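Aminoglycoside acetyltransferase meta-AAC0020 (Uncultured bacterium, PDB 5F47) probably transfers an acetyl group from acetyl-coenzyme A to aminoglycoside antibiotics, as a GNAT-fold resistance enzyme from a soil metagenome. Local coordinates at residues Arg29-Val34 with Asp91-Thr96; Phe60-Glu65 with Lys105-Ala110. All blocks are in the same frame, centred on the assembly; numbering follows the deposited sequence.

Contact 1: Arg29-Val34 with Asp91-Thr96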
# COMPACT_ATOMS: atom_id res chain seq x y z
N ARG B 29 -20.66 1.66 -0.22
CA ARG B 29 -21.62 2.42 -1.03
C ARG B 29 -21.34 3.91 -1.00
O ARG B 29 -21.57 4.61 -1.99
CB ARG B 29 -23.06 2.16 -0.58
CG ARG B 29 -23.54 0.73 -0.82
CD ARG B 29 -23.39 0.33 -2.29
NE ARG B 29 -24.03 -0.96 -2.55
CZ ARG B 29 -23.99 -1.58 -3.73
NH1 ARG B 29 -23.34 -1.03 -4.76
NH2 ARG B 29 -24.59 -2.75 -3.88
N LEU B 30 -20.87 4.43 0.14
CA LEU B 30 -20.51 5.83 0.21
C LEU B 30 -19.34 6.12 -0.73
O LEU B 30 -19.34 7.13 -1.44
CB LEU B 30 -20.18 6.22 1.65
CG LEU B 30 -20.03 7.71 1.96
CD1 LEU B 30 -20.43 7.99 3.40
CD2 LEU B 30 -18.59 8.13 1.73
N PHE B 31 -18.35 5.23 -0.74
CA PHE B 31 -17.21 5.35 -1.65
C PHE B 31 -17.70 5.37 -3.11
O PHE B 31 -17.25 6.18 -3.92
CB PHE B 31 -16.22 4.20 -1.47
CG PHE B 31 -15.41 4.24 -0.20
CD1 PHE B 31 -15.22 5.41 0.51
CD2 PHE B 31 -14.80 3.08 0.25
CE1 PHE B 31 -14.43 5.43 1.70
CE2 PHE B 31 -14.03 3.08 1.40
CZ PHE B 31 -13.84 4.25 2.12
N GLU B 32 -18.59 4.45 -3.44
CA GLU B 32 -19.12 4.36 -4.80
C GLU B 32 -19.77 5.68 -5.22
O GLU B 32 -19.61 6.13 -6.37
CB GLU B 32 -20.13 3.22 -4.91
CG GLU B 32 -20.78 3.13 -6.30
CD GLU B 32 -21.94 2.14 -6.37
OE1 GLU B 32 -22.51 1.77 -5.32
OE2 GLU B 32 -22.29 1.74 -7.49
N ALA B 33 -20.49 6.31 -4.30
CA ALA B 33 -21.18 7.56 -4.57
C ALA B 33 -20.20 8.73 -4.66
O ALA B 33 -20.18 9.46 -5.65
CB ALA B 33 -22.23 7.82 -3.51
N VAL B 34 -19.36 8.90 -3.63
CA VAL B 34 -18.49 10.07 -3.57
C VAL B 34 -17.41 10.05 -4.65
O VAL B 34 -17.10 11.09 -5.23
CB VAL B 34 -17.83 10.21 -2.18
CG1 VAL B 34 -16.83 11.37 -2.15
CG2 VAL B 34 -18.89 10.41 -1.13
N ASP B 91 -8.41 4.52 1.24
CA ASP B 91 -9.52 5.41 0.85
C ASP B 91 -10.01 6.20 2.03
O ASP B 91 -10.02 5.70 3.14
CB ASP B 91 -10.71 4.61 0.30
CG ASP B 91 -10.59 4.28 -1.17
OD1 ASP B 91 -10.10 5.11 -1.97
OD2 ASP B 91 -11.06 3.17 -1.53
N LEU B 92 -10.45 7.42 1.77
CA LEU B 92 -11.13 8.24 2.77
C LEU B 92 -12.20 9.04 2.04
O LEU B 92 -11.94 9.66 1.01
CB LEU B 92 -10.13 9.16 3.50
CG LEU B 92 -10.67 10.14 4.55
CD1 LEU B 92 -9.60 10.42 5.58
CD2 LEU B 92 -11.13 11.44 3.91
N ALA B 93 -13.42 9.03 2.57
CA ALA B 93 -14.48 9.81 1.97
C ALA B 93 -15.46 10.28 3.01
O ALA B 93 -15.66 9.62 4.03
CB ALA B 93 -15.22 9.00 0.88
N VAL B 94 -16.06 11.43 2.73
CA VAL B 94 -17.13 11.98 3.55
C VAL B 94 -18.30 12.32 2.64
O VAL B 94 -18.11 12.86 1.55
CB VAL B 94 -16.65 13.21 4.34
CG1 VAL B 94 -17.82 13.88 5.08
CG2 VAL B 94 -15.57 12.80 5.31
N ASP B 95 -19.50 11.95 3.09
CA ASP B 95 -20.76 12.29 2.44
C ASP B 95 -20.74 13.73 1.95
O ASP B 95 -20.39 14.64 2.71
CB ASP B 95 -21.91 12.07 3.43
CG ASP B 95 -23.29 12.15 2.80
OD1 ASP B 95 -23.54 13.06 1.97
OD2 ASP B 95 -24.14 11.31 3.16
N THR B 96 -21.11 13.96 0.70
CA THR B 96 -21.08 15.31 0.14
C THR B 96 -21.96 16.28 0.94
O THR B 96 -21.68 17.48 0.97
CB THR B 96 -21.53 15.30 -1.33
OG1 THR B 96 -22.82 14.69 -1.42
CG2 THR B 96 -20.55 14.51 -2.18

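Contact 2: Phe60-Glu65 with Lys105-Ala110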
# COMPACT_ATOMS: atom_id res chain seq x y z
N PHE B 60 -12.31 2.75 9.76
CA PHE B 60 -12.85 3.71 10.70
C PHE B 60 -14.02 4.42 10.05
O PHE B 60 -13.93 4.82 8.89
CB PHE B 60 -11.79 4.72 11.13
CG PHE B 60 -10.66 4.12 11.92
CD1 PHE B 60 -9.65 3.43 11.27
CD2 PHE B 60 -10.63 4.22 13.29
CE1 PHE B 60 -8.61 2.87 11.99
CE2 PHE B 60 -9.58 3.66 14.02
CZ PHE B 60 -8.59 2.97 13.35
N VAL B 61 -15.11 4.59 10.78
CA VAL B 61 -16.28 5.26 10.23
C VAL B 61 -16.78 6.42 11.08
O VAL B 61 -16.52 6.50 12.28
CB VAL B 61 -17.46 4.27 10.01
CG1 VAL B 61 -17.03 3.16 9.06
CG2 VAL B 61 -17.97 3.69 11.33
N ALA B 62 -17.49 7.32 10.42
CA ALA B 62 -18.16 8.42 11.10
C ALA B 62 -19.65 8.21 11.01
O ALA B 62 -20.17 7.90 9.94
CB ALA B 62 -17.76 9.74 10.49
N LEU B 63 -20.34 8.38 12.13
CA LEU B 63 -21.76 8.08 12.21
C LEU B 63 -22.53 9.27 12.73
O LEU B 63 -22.12 9.91 13.69
CB LEU B 63 -21.99 6.89 13.14
CG LEU B 63 -21.53 5.52 12.66
CD1 LEU B 63 -20.96 4.75 13.83
CD2 LEU B 63 -22.71 4.79 12.05
N LEU B 64 -23.65 9.56 12.07
CA LEU B 64 -24.67 10.43 12.63
C LEU B 64 -25.86 9.53 12.89
O LEU B 64 -26.45 8.99 11.95
CB LEU B 64 -25.00 11.58 11.70
CG LEU B 64 -23.85 12.58 11.57
CD1 LEU B 64 -24.19 13.66 10.57
CD2 LEU B 64 -23.58 13.22 12.94
N GLU B 65 -26.19 9.38 14.17
CA GLU B 65 -27.00 8.27 14.66
C GLU B 65 -26.36 6.95 14.24
O GLU B 65 -25.24 6.64 14.66
CB GLU B 65 -28.44 8.38 14.16
CG GLU B 65 -29.17 9.55 14.76
CD GLU B 65 -30.58 9.68 14.25
OE1 GLU B 65 -31.37 8.72 14.42
OE2 GLU B 65 -30.90 10.74 13.68
N LYS B 105 -11.20 15.25 9.33
CA LYS B 105 -10.14 15.49 10.31
C LYS B 105 -10.26 14.58 11.52
O LYS B 105 -9.25 14.09 12.02
CB LYS B 105 -10.16 16.94 10.76
CG LYS B 105 -9.63 17.91 9.72
CD LYS B 105 -9.68 19.33 10.25
CE LYS B 105 -9.18 20.33 9.21
NZ LYS B 105 -9.35 21.73 9.68
N LYS B 106 -11.48 14.35 12.00
CA LYS B 106 -11.67 13.47 13.15
C LYS B 106 -11.37 12.02 12.80
O LYS B 106 -10.85 11.29 13.64
CB LYS B 106 -13.08 13.63 13.72
CG LYS B 106 -13.29 14.96 14.45
CD LYS B 106 -14.76 15.21 14.78
CE LYS B 106 -14.89 16.51 15.58
NZ LYS B 106 -16.30 16.96 15.81
N LEU B 107 -11.65 11.61 11.56
CA LEU B 107 -11.31 10.26 11.12
C LEU B 107 -9.78 10.07 11.10
O LEU B 107 -9.28 9.05 11.58
CB LEU B 107 -11.89 9.99 9.72
CG LEU B 107 -13.40 9.69 9.70
CD1 LEU B 107 -13.94 9.74 8.28
CD2 LEU B 107 -13.70 8.34 10.36
N ILE B 108 -9.06 11.04 10.56
CA ILE B 108 -7.60 10.97 10.52
C ILE B 108 -7.01 10.97 11.93
O ILE B 108 -6.12 10.17 12.23
CB ILE B 108 -7.01 12.12 9.69
CG1 ILE B 108 -7.33 11.92 8.21
CG2 ILE B 108 -5.47 12.25 9.91
CD1 ILE B 108 -6.62 10.73 7.56
N THR B 109 -7.51 11.84 12.79
CA THR B 109 -7.03 11.88 14.17
C THR B 109 -7.23 10.54 14.87
O THR B 109 -6.31 10.04 15.53
CB THR B 109 -7.71 13.01 14.95
OG1 THR B 109 -7.35 14.27 14.37
CG2 THR B 109 -7.28 12.99 16.41
N ALA B 110 -8.41 9.94 14.73
CA ALA B 110 -8.69 8.67 15.41
C ALA B 110 -7.81 7.55 14.87
O ALA B 110 -7.35 6.68 15.61
CB ALA B 110 -10.17 8.31 15.25

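Contact 1: Arg29-Val34 with Asp91-Thr96
The methyl of Ala93 is the bump on which this contact turns, and Leu30, Phe31 and Val34 of the helix form the hollow that receives it. In the conformer described, Leu30 CD2 lies 3.6 Å from Ala93 CB, Phe31 CD1 comes just as near, and Val34 CG1 closes the third side more loosely, at 4.2 Å. Against the Phe31 ring the methyl sits at the edge, in the ring plane, whereas Asp91 CB rises over one face, offset toward the rim, in a CH-pi contact 4.0 Å from the centroid. The ring can reach two residues of the strand because its CG is anti to the carbonyl carbon (chi1 -72°), which swings its far end toward Ala93 and Asp91. The Asp91 carboxylate, its plane turned 56° from the ring, stays near Phe31 CD2, and its OD2 is hydrogen-bonded to the hydroxyls of Tyr80 and Tyr81 of the second subunit; that Tyr81 also packs on Phe31. At the other end Val34 CG2 rests 3.7 Å from Val94 O, a carbonyl that accepts a hydrogen bond from Gln99 NE2. Leu92 and Val94 point away from the helix, to the face of the sheet where Leu92 meets Ile108 and Val94 meets Ile103. Helix and strand axes pass 8.4 Å apart at 77°, a close spacing consistent with the small Ala93 at the crossing. Such packing of an N-terminal helix across one face of the central mixed sheet is characteristic of the GNAT acetyltransferase fold.

Contact 2: Phe60-Glu65 with Lys105-Ala110
Leu107 reaches from its helix to the strand backbone between Phe60 and Ala62. Its CB starts off to the side of the strand rather than at it. With CG anti to the carbonyl carbon (chi1 -76°), the branch then turns inward, and within the two segments CD2 is the atom that makes the close contacts. This methyl settles on the main chain: it is 3.7 Å from Val61 C and nearly as close to Ala62 N, so it lies against the Val61-Ala62 peptide, with Phe60 O of the preceding peptide also near. The two strand side chains that point at the helix flank it, Phe60 CB at 4.2 Å and Ala62 CB at 4.3 Å, while Val61 between them points away and packs on Leu16 and Ile68. In the GNAT fold this is the helix that follows the fourth strand of the sheet here, laid across the face opposite helix 21-34; its axis runs 8.8 Å from that of the strand, at 140° between their N-to-C directions. One turn further along the helix, Ala110 turns its methyl toward the strand, and its carbonyl O stands 4.1 Å from Phe60 CE2, oblique to the ring. The same ring meets Phe114 edge-to-face and touches Thr111, which places it against the next turns of helix 103-117; Thr111 OG1 is in turn hydrogen-bonded to Leu107 O. Neighbouring strands hold the Phe60-Ala62 backbone, where backbone hydrogen bonds join Phe60 to Leu72 and Val61 to Glu14.

In the fold
Contacts 1 and 2 have centres 13 Å apart and use opposite faces of one mixed sheet, in which strands 57-64 and 86-94 are separated by strand 67-77. Along the chain their segments alternate: helix 21-34, strand 57-64, strand 86-94, helix 103-117. The last two are consecutive elements, so the chain leaves the strand of contact 1 and enters the helix of contact 2. They also touch directly: in the Leu92 conformer described, its CD1 lies 3.6 Å from Ile108 CD1. All four segments belong to the GNAT fold. GNAT enzymes usually bind the acetyl-coenzyme A pyrophosphate between this strand and helix, so the contacts probably fix both flanking elements.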